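Local coordinates for protein LbaCas13a H328A (C2c2) (PDB 5WLH) that binds a CRISPR RNA and, as a Cas13a enzyme, probably processes its precursor and uses it as a guide to cleave RNA, at residues A[52-57]-A[241-246]; A[60-65]-A[234-239]. All coordinates share one frame; numbering follows the deposited sequence.

Contact 1 of 2, residues A[52-57]-A[241-246]. With nucleotides of chain B.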
loop_
_atom_site.group_PDB
_atom_site.type_symbol
_atom_site.label_atom_id
_atom_site.label_comp_id
_atom_site.label_asym_id
_atom_site.label_seq_id
_atom_site.Cartn_x
_atom_site.Cartn_y
_atom_site.Cartn_z
ATOM N N GLU A 52 23.099 18.848 22.244
ATOM C CA GLU A 52 22.458 19.769 23.175
ATOM C C GLU A 52 21.118 20.250 22.639
ATOM O O GLU A 52 20.128 20.299 23.383
ATOM C CB GLU A 52 23.389 20.951 23.467
ATOM C CG GLU A 52 22.692 22.289 23.662
ATOM C CD GLU A 52 22.187 22.498 25.086
ATOM O OE1 GLU A 52 21.858 23.653 25.435
ATOM O OE2 GLU A 52 22.117 21.512 25.854
ATOM N N ASP A 53 21.053 20.581 21.340
ATOM C CA ASP A 53 19.808 21.074 20.771
ATOM C C ASP A 53 18.753 19.972 20.671
ATOM O O ASP A 53 17.558 20.241 20.845
ATOM C CB ASP A 53 20.076 21.701 19.404
ATOM C CG ASP A 53 20.759 23.049 19.522
ATOM O OD1 ASP A 53 20.925 23.502 20.678
ATOM O OD2 ASP A 53 21.134 23.646 18.489
ATOM N N ARG A 54 19.168 18.739 20.375
ATOM C CA ARG A 54 18.246 17.606 20.446
ATOM C C ARG A 54 17.672 17.477 21.850
ATOM O O ARG A 54 16.453 17.365 22.029
ATOM C CB ARG A 54 18.959 16.308 20.051
ATOM C CG ARG A 54 18.014 15.116 19.800
ATOM C CD ARG A 54 18.723 13.757 19.893
ATOM N NE ARG A 54 19.437 13.655 21.156
ATOM C CZ ARG A 54 20.753 13.603 21.281
ATOM N NH1 ARG A 54 21.531 13.598 20.205
ATOM N NH2 ARG A 54 21.287 13.554 22.490
ATOM N N ASP A 55 18.551 17.486 22.856
ATOM C CA ASP A 55 18.121 17.422 24.249
ATOM C C ASP A 55 17.146 18.540 24.568
ATOM O O ASP A 55 16.059 18.292 25.098
ATOM C CB ASP A 55 19.336 17.494 25.173
ATOM C CG ASP A 55 20.130 16.216 25.192
ATOM O OD1 ASP A 55 19.661 15.209 24.611
ATOM O OD2 ASP A 55 21.229 16.205 25.787
ATOM N N ARG A 56 17.517 19.783 24.237
ATOM C CA ARG A 56 16.683 20.932 24.566
ATOM C C ARG A 56 15.379 20.909 23.790
ATOM O O ARG A 56 14.341 21.355 24.297
ATOM C CB ARG A 56 17.437 22.237 24.283
ATOM C CG ARG A 56 16.581 23.497 24.420
ATOM C CD ARG A 56 16.576 24.352 23.146
ATOM N NE ARG A 56 15.580 23.918 22.161
ATOM C CZ ARG A 56 14.373 24.459 22.025
ATOM N NH1 ARG A 56 13.997 25.458 22.817
ATOM N NH2 ARG A 56 13.535 24.000 21.102
ATOM N N TYR A 57 15.416 20.416 22.550
ATOM C CA TYR A 57 14.194 20.318 21.767
ATOM C C TYR A 57 13.197 19.378 22.436
ATOM O O TYR A 57 12.003 19.690 22.530
ATOM C CB TYR A 57 14.522 19.851 20.347
ATOM C CG TYR A 57 13.298 19.519 19.556
ATOM C CD1 TYR A 57 12.608 20.502 18.867
ATOM C CD2 TYR A 57 12.805 18.223 19.527
ATOM C CE1 TYR A 57 11.469 20.195 18.151
ATOM C CE2 TYR A 57 11.678 17.911 18.821
ATOM C CZ TYR A 57 11.014 18.899 18.137
ATOM O OH TYR A 57 9.879 18.568 17.438
ATOM N N ARG A 241 17.834 10.201 24.562
ATOM C CA ARG A 241 18.794 9.116 24.425
ATOM C C ARG A 241 18.231 7.973 23.594
ATOM O O ARG A 241 18.973 7.329 22.840
ATOM C CB ARG A 241 19.218 8.613 25.803
ATOM C CG ARG A 241 20.084 7.376 25.761
ATOM C CD ARG A 241 20.636 7.017 27.136
ATOM N NE ARG A 241 21.420 5.794 27.052
ATOM C CZ ARG A 241 20.893 4.578 27.143
ATOM N NH1 ARG A 241 19.583 4.438 27.338
ATOM N NH2 ARG A 241 21.669 3.510 27.048
ATOM N N SER A 242 16.929 7.681 23.737
ATOM C CA SER A 242 16.340 6.617 22.924
ATOM C C SER A 242 16.364 6.978 21.445
ATOM O O SER A 242 16.510 6.086 20.594
ATOM C CB SER A 242 14.908 6.307 23.389
ATOM O OG SER A 242 13.963 7.246 22.927
ATOM N N ILE A 243 16.213 8.267 21.116
ATOM C CA ILE A 243 16.331 8.704 19.727
ATOM C C ILE A 243 17.753 8.507 19.242
ATOM O O ILE A 243 17.997 7.968 18.152
ATOM C CB ILE A 243 15.907 10.175 19.581
ATOM C CG1 ILE A 243 14.391 10.342 19.739
ATOM C CG2 ILE A 243 16.393 10.741 18.244
ATOM C CD1 ILE A 243 13.958 11.800 19.861
ATOM N N LYS A 244 18.722 8.920 20.063
ATOM C CA LYS A 244 20.111 8.884 19.628
ATOM C C LYS A 244 20.580 7.460 19.377
ATOM O O LYS A 244 21.452 7.231 18.531
ATOM C CB LYS A 244 20.996 9.563 20.668
ATOM C CG LYS A 244 22.347 9.964 20.120
ATOM C CD LYS A 244 23.214 10.576 21.208
ATOM C CE LYS A 244 24.581 10.961 20.656
ATOM N NZ LYS A 244 25.531 11.254 21.748
ATOM N N ASN A 245 20.004 6.491 20.079
ATOM C CA ASN A 245 20.400 5.105 19.935
ATOM C C ASN A 245 19.576 4.343 18.907
ATOM O O ASN A 245 19.760 3.133 18.773
ATOM C CB ASN A 245 20.324 4.405 21.284
ATOM C CG ASN A 245 21.530 4.703 22.131
ATOM O OD1 ASN A 245 22.574 4.093 21.956
ATOM N ND2 ASN A 245 21.404 5.656 23.032
ATOM N N MET A 246 18.693 5.013 18.180
ATOM C CA MET A 246 17.962 4.320 17.128
ATOM C C MET A 246 18.933 3.824 16.054
ATOM O O MET A 246 20.047 4.320 15.908
ATOM C CB MET A 246 16.890 5.232 16.529
ATOM C CG MET A 246 15.613 5.316 17.396
ATOM S SD MET A 246 14.253 6.219 16.603
ATOM C CE MET A 246 15.192 7.613 15.975
ATOM P P C B 12 16.756 -2.455 18.863
ATOM O OP1 C B 12 18.192 -2.869 18.841
ATOM O OP2 C B 12 15.702 -3.263 19.530
ATOM O "O5'" C B 12 16.643 -0.978 19.432
ATOM C "C5'" C B 12 17.574 0.011 19.037
ATOM C "C4'" C B 12 17.254 1.323 19.695
ATOM O "O4'" C B 12 15.997 1.830 19.182
ATOM C "C3'" C B 12 17.017 1.255 21.201
ATOM O "O3'" C B 12 18.207 1.176 21.974
ATOM C "C2'" C B 12 16.213 2.513 21.442
ATOM O "O2'" C B 12 17.056 3.647 21.353
ATOM C "C1'" C B 12 15.300 2.505 20.224
ATOM N N1 C B 12 14.046 1.787 20.539
ATOM C C2 C B 12 13.098 2.522 21.257
ATOM O O2 C B 12 13.330 3.706 21.549
ATOM N N3 C B 12 11.942 1.933 21.589
ATOM C C4 C B 12 11.735 0.656 21.258
ATOM N N4 C B 12 10.566 0.133 21.639
ATOM C C5 C B 12 12.688 -0.147 20.540
ATOM C C6 C B 12 13.842 0.465 20.226
ATOM P P A B 13 18.193 0.427 23.397
ATOM O OP1 A B 13 19.577 0.454 23.902
ATOM O OP2 A B 13 17.457 -0.862 23.354
ATOM O "O5'" A B 13 17.258 1.351 24.296
ATOM C "C5'" A B 13 17.590 2.711 24.544
ATOM C "C4'" A B 13 16.497 3.384 25.344
ATOM O "O4'" A B 13 15.266 3.369 24.584
ATOM C "C3'" A B 13 16.125 2.687 26.637
ATOM O "O3'" A B 13 17.017 2.985 27.695
ATOM C "C2'" A B 13 14.704 3.163 26.870
ATOM O "O2'" A B 13 14.710 4.503 27.343
ATOM C "C1'" A B 13 14.168 3.165 25.444
ATOM N N9 A B 13 13.521 1.892 25.081
ATOM C C8 A B 13 13.984 0.892 24.247
ATOM N N7 A B 13 13.127 -0.103 24.103
ATOM C C5 A B 13 12.048 0.265 24.901
ATOM C C6 A B 13 10.821 -0.362 25.193
ATOM N N6 A B 13 10.443 -1.540 24.691
ATOM N N1 A B 13 9.989 0.278 26.036
ATOM C C2 A B 13 10.346 1.465 26.548
ATOM N N3 A B 13 11.459 2.161 26.342
ATOM C C4 A B 13 12.273 1.489 25.498
ATOM P P G B 22 5.168 8.915 23.647
ATOM O OP1 G B 22 4.495 10.227 23.425
ATOM O OP2 G B 22 4.458 7.657 23.292
ATOM O "O5'" G B 22 6.512 8.950 22.810
ATOM C "C5'" G B 22 7.502 9.913 23.104
ATOM C "C4'" G B 22 8.772 9.561 22.385
ATOM O "O4'" G B 22 9.285 8.297 22.886
ATOM C "C3'" G B 22 8.620 9.307 20.900
ATOM O "O3'" G B 22 8.488 10.487 20.130
ATOM C "C2'" G B 22 9.867 8.488 20.594
ATOM O "O2'" G B 22 11.018 9.311 20.584
ATOM C "C1'" G B 22 9.932 7.599 21.834
ATOM N N9 G B 22 9.219 6.341 21.595
ATOM C C8 G B 22 7.996 5.948 22.085
ATOM N N7 G B 22 7.622 4.774 21.655
ATOM C C5 G B 22 8.671 4.388 20.815
ATOM C C6 G B 22 8.856 3.209 20.057
ATOM O O6 G B 22 8.108 2.245 19.975
ATOM N N1 G B 22 10.064 3.218 19.353
ATOM C C2 G B 22 10.978 4.231 19.363
ATOM N N2 G B 22 12.068 4.044 18.604
ATOM N N3 G B 22 10.818 5.342 20.062
ATOM C C4 G B 22 9.654 5.341 20.750
HETATM O O HOH W 1 23.926 12.685 23.686
#

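Contact 2 of 2, residues A[60-65]-A[234-239]. With nucleotides of chain B.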
loop_
_atom_site.group_PDB
_atom_site.type_symbol
_atom_site.label_atom_id
_atom_site.label_comp_id
_atom_site.label_asym_id
_atom_site.label_seq_id
_atom_site.Cartn_x
_atom_site.Cartn_y
_atom_site.Cartn_z
ATOM N N SER A 60 11.873 21.047 25.607
ATOM C CA SER A 60 10.912 22.106 25.314
ATOM C C SER A 60 9.561 21.537 24.892
ATOM O O SER A 60 8.512 22.064 25.280
ATOM C CB SER A 60 11.463 23.031 24.230
ATOM O OG SER A 60 10.401 23.546 23.447
ATOM N N ARG A 61 9.563 20.469 24.089
ATOM C CA ARG A 61 8.304 19.865 23.665
ATOM C C ARG A 61 7.566 19.239 24.841
ATOM O O ARG A 61 6.328 19.246 24.874
ATOM C CB ARG A 61 8.556 18.818 22.583
ATOM C CG ARG A 61 8.976 19.400 21.237
ATOM C CD ARG A 61 7.769 19.886 20.449
ATOM N NE ARG A 61 6.666 18.930 20.510
ATOM C CZ ARG A 61 5.404 19.253 20.779
ATOM N NH1 ARG A 61 4.470 18.308 20.816
ATOM N NH2 ARG A 61 5.076 20.519 21.016
ATOM N N LEU A 62 8.308 18.701 25.810
ATOM C CA LEU A 62 7.685 18.097 26.983
ATOM C C LEU A 62 7.013 19.152 27.853
ATOM O O LEU A 62 5.831 19.029 28.198
ATOM C CB LEU A 62 8.732 17.325 27.779
ATOM C CG LEU A 62 9.100 16.008 27.093
ATOM C CD1 LEU A 62 10.234 15.317 27.817
ATOM C CD2 LEU A 62 7.860 15.104 27.000
ATOM N N LYS A 63 7.749 20.200 28.213
ATOM C CA LYS A 63 7.205 21.256 29.055
ATOM C C LYS A 63 6.130 22.082 28.357
ATOM O O LYS A 63 5.506 22.926 29.009
ATOM C CB LYS A 63 8.349 22.139 29.554
ATOM C CG LYS A 63 9.115 21.505 30.714
ATOM C CD LYS A 63 8.172 20.638 31.570
ATOM C CE LYS A 63 8.892 19.932 32.709
ATOM N NZ LYS A 63 9.227 18.540 32.331
ATOM N N SER A 64 5.894 21.848 27.064
ATOM C CA SER A 64 4.754 22.453 26.383
ATOM C C SER A 64 3.440 22.072 27.058
ATOM O O SER A 64 2.582 22.926 27.305
ATOM C CB SER A 64 4.736 22.020 24.918
ATOM O OG SER A 64 4.758 23.133 24.048
ATOM N N SER A 65 3.273 20.786 27.369
ATOM C CA SER A 65 2.016 20.241 27.870
ATOM C C SER A 65 1.746 20.575 29.333
ATOM O O SER A 65 0.677 20.213 29.840
ATOM C CB SER A 65 2.008 18.720 27.683
ATOM O OG SER A 65 1.020 18.101 28.492
ATOM N N ARG A 234 10.086 10.723 33.312
ATOM C CA ARG A 234 10.536 9.596 32.499
ATOM C C ARG A 234 11.043 10.065 31.139
ATOM O O ARG A 234 12.175 9.761 30.748
ATOM C CB ARG A 234 9.401 8.589 32.321
ATOM C CG ARG A 234 9.140 7.754 33.559
ATOM C CD ARG A 234 7.810 7.033 33.474
ATOM N NE ARG A 234 7.610 6.229 34.679
ATOM C CZ ARG A 234 7.303 6.744 35.867
ATOM N NH1 ARG A 234 7.164 8.057 35.996
ATOM N NH2 ARG A 234 7.150 5.951 36.925
ATOM N N ALA A 235 10.212 10.812 30.408
ATOM C CA ALA A 235 10.582 11.227 29.056
ATOM C C ALA A 235 11.783 12.161 29.073
ATOM O O ALA A 235 12.656 12.070 28.197
ATOM C CB ALA A 235 9.392 11.892 28.369
ATOM N N LYS A 236 11.850 13.061 30.067
ATOM C CA LYS A 236 12.966 14.001 30.146
ATOM C C LYS A 236 14.303 13.300 30.290
ATOM O O LYS A 236 15.328 13.830 29.850
ATOM C CB LYS A 236 12.784 14.964 31.321
ATOM C CG LYS A 236 11.837 16.120 31.068
ATOM C CD LYS A 236 12.281 17.358 31.854
ATOM C CE LYS A 236 13.001 16.981 33.146
ATOM N NZ LYS A 236 12.102 16.351 34.153
ATOM N N SER A 237 14.331 12.150 30.950
ATOM C CA SER A 237 15.566 11.422 31.140
ATOM C C SER A 237 15.790 10.349 30.083
ATOM O O SER A 237 16.880 9.783 30.032
ATOM C CB SER A 237 15.600 10.790 32.538
ATOM O OG SER A 237 14.720 9.686 32.626
ATOM N N GLN A 238 14.803 10.063 29.235
ATOM C CA GLN A 238 14.937 8.880 28.390
ATOM C C GLN A 238 14.700 9.109 26.898
ATOM O O GLN A 238 15.283 8.392 26.081
ATOM C CB GLN A 238 13.987 7.791 28.891
ATOM C CG GLN A 238 14.408 7.208 30.236
ATOM C CD GLN A 238 13.418 6.196 30.752
ATOM O OE1 GLN A 238 13.429 5.855 31.932
ATOM N NE2 GLN A 238 12.556 5.701 29.868
ATOM N N VAL A 239 13.837 10.054 26.519
ATOM C CA VAL A 239 13.404 10.132 25.123
ATOM C C VAL A 239 14.573 10.509 24.218
ATOM O O VAL A 239 14.800 9.883 23.174
ATOM C CB VAL A 239 12.229 11.114 24.954
ATOM C CG1 VAL A 239 12.082 11.546 23.476
ATOM C CG2 VAL A 239 10.934 10.502 25.421
ATOM P P A B 20 7.805 2.985 32.957
ATOM O OP1 A B 20 8.712 4.097 32.605
ATOM O OP2 A B 20 6.932 2.983 34.156
ATOM O "O5'" A B 20 6.866 2.765 31.699
ATOM C "C5'" A B 20 7.395 2.795 30.386
ATOM C "C4'" A B 20 6.370 2.322 29.392
ATOM O "O4'" A B 20 6.061 0.927 29.629
ATOM C "C3'" A B 20 5.021 2.995 29.474
ATOM O "O3'" A B 20 5.010 4.276 28.891
ATOM C "C2'" A B 20 4.122 1.982 28.782
ATOM O "O2'" A B 20 4.322 2.015 27.374
ATOM C "C1'" A B 20 4.706 0.679 29.318
ATOM N N9 A B 20 4.020 0.267 30.558
ATOM C C8 A B 20 4.408 0.483 31.860
ATOM N N7 A B 20 3.561 0.008 32.743
ATOM C C5 A B 20 2.558 -0.563 31.969
ATOM C C6 A B 20 1.366 -1.229 32.291
ATOM N N6 A B 20 0.952 -1.465 33.531
ATOM N N1 A B 20 0.594 -1.657 31.281
ATOM C C2 A B 20 0.988 -1.429 30.023
ATOM N N3 A B 20 2.080 -0.805 29.593
ATOM C C4 A B 20 2.827 -0.399 30.626
ATOM P P A B 14 17.323 1.857 28.783
ATOM O OP1 A B 14 18.248 2.498 29.749
ATOM O OP2 A B 14 17.730 0.578 28.166
ATOM O "O5'" A B 14 15.902 1.630 29.454
ATOM C "C5'" A B 14 15.269 2.678 30.175
ATOM C "C4'" A B 14 13.898 2.256 30.622
ATOM O "O4'" A B 14 13.093 1.911 29.471
ATOM C "C3'" A B 14 13.840 1.018 31.499
ATOM O "O3'" A B 14 14.065 1.340 32.852
ATOM C "C2'" A B 14 12.432 0.505 31.264
ATOM O "O2'" A B 14 11.515 1.285 32.028
ATOM C "C1'" A B 14 12.216 0.862 29.796
ATOM N N9 A B 14 12.456 -0.254 28.868
ATOM C C8 A B 14 13.561 -0.439 28.076
ATOM N N7 A B 14 13.461 -1.503 27.340
ATOM C C5 A B 14 12.226 -2.036 27.646
ATOM C C6 A B 14 11.541 -3.166 27.179
ATOM N N6 A B 14 12.046 -3.998 26.252
ATOM N N1 A B 14 10.320 -3.415 27.695
ATOM C C2 A B 14 9.809 -2.586 28.612
ATOM N N3 A B 14 10.366 -1.489 29.124
ATOM C C4 A B 14 11.585 -1.268 28.594
ATOM P P A B 13 18.193 0.427 23.397
ATOM O OP1 A B 13 19.577 0.454 23.902
ATOM O OP2 A B 13 17.457 -0.862 23.354
ATOM O "O5'" A B 13 17.258 1.351 24.296
ATOM C "C5'" A B 13 17.590 2.711 24.544
ATOM C "C4'" A B 13 16.497 3.384 25.344
ATOM O "O4'" A B 13 15.266 3.369 24.584
ATOM C "C3'" A B 13 16.125 2.687 26.637
ATOM O "O3'" A B 13 17.017 2.985 27.695
ATOM C "C2'" A B 13 14.704 3.163 26.870
ATOM O "O2'" A B 13 14.710 4.503 27.343
ATOM C "C1'" A B 13 14.168 3.165 25.444
ATOM N N9 A B 13 13.521 1.892 25.081
ATOM C C8 A B 13 13.984 0.892 24.247
ATOM N N7 A B 13 13.127 -0.103 24.103
ATOM C C5 A B 13 12.048 0.265 24.901
ATOM C C6 A B 13 10.821 -0.362 25.193
ATOM N N6 A B 13 10.443 -1.540 24.691
ATOM N N1 A B 13 9.989 0.278 26.036
ATOM C C2 A B 13 10.346 1.465 26.548
ATOM N N3 A B 13 11.459 2.161 26.342
ATOM C C4 A B 13 12.273 1.489 25.498
#

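Contact 1 of 2, residues A[52-57]-A[241-246]
Two helices, 51-64 and 233-244, pack as an antiparallel pair beside the bound RNA, where Arg-54 of the first reaches Lys-244 of the second. The guanidinium lies with one face against the aliphatic chain of Lys-244, and the two side chains cross at about a right angle; NH1 of Arg-54 comes 3.6 Å from CD of Lys-244. CG of Arg-54 stands anti to the backbone N (chi1 -167°), which carries the chain across the gap before the bend at chi3 turns its end. The extended lysine offers methylenes to the flat cation while sending its ammonium onward to a water, which accepts from Lys-244 NZ at 2.9 Å and also from Arg-54 NH2, a bridge between like charges. Arg-54 NH2 forms a salt bridge with Asp-55 OD1 (3.1 Å), and outside the segments Asp-51 pairs with NH1 and Ser-240 with NE, so the charge of this buried arginine is probably offset by the two aspartates. Branched Ile-243 sets its CG2 beside CD of Arg-54 at 4.2 Å. The far side of helix 233-244 meets the bound crRNA: O2' of C12 of chain B donates to the backbone O of Ser-242 at 2.6 Å.

Contact 2 of 2, residues A[60-65]-A[234-239]
Two lysines meet here across antiparallel helices: NZ of Lys-63 lies 4.0 Å from NZ of Lys-236, and only 3.3 Å from CD of Lys-236. The pair sits where the C-terminal part of helix 51-64 runs alongside the start of helix 233-244; the axes of the short segments 60-64 and 234-239 approach to 10.3 Å, at 163° to each other. The like charges are probably offset by partners outside the two segments: Glu-123 forms a salt bridge with Lys-236, and the Tyr-231 carbonyl accepts from Lys-63. Both lysines have long, flexible chains, bent at several torsions, that cross at about a right angle and let Lys-236 NZ reach Glu-123 and Lys-63 NZ reach the carbonyl of Tyr-231, which Lys-236 NZ also meets weakly. Beside them Leu-62 supplies the apolar part of the contact. Its CD1 touches CB of Ala-235 at 3.6 Å and packs equally near the backbone N of Lys-236, with CG of Lys-236 alongside; the small alanine lets the leucine methyls approach the helix backbone. With CG anti to the carbonyl carbon (chi1 -75°), Leu-62 directs both methyls at Ala-235.

Helix 233-244 also faces the bound RNA. Arg-234, extended from CG to NE, presents its NE to the phosphate of A20 of chain B through two weak hydrogen bonds, the phosphorus lying in the guanidinium plane, while NH1 forms a salt bridge with Glu-228. A leucine here would probably leave the A20 phosphate without this cationic donor and Glu-228 without this salt-bridge mate. Farther along, Gln-238 lies against the sugars of two nucleotides, its NE2 3.5 Å from O2' of A13 of chain B.

Contacts 1 and 2 are successive parts of one interface between helix 51-64 and helix 233-244, their centres about 11 Å apart. Because the helices run antiparallel, the order reverses: 52-57 meets the later segment 241-246, and 60-65 meets the earlier 234-239, so contact 2 falls within the chain span that contact 1 encloses. The 168 residues between the segments of contact 2 contain much helix and no strand; the interface thus brings the N-terminal helix back against a helix far along the chain. Both contacts place helix 233-244 between helix 51-64 and the bound RNA, with A13 of chain B touched from each, making this helix pair part of the crRNA-binding surface.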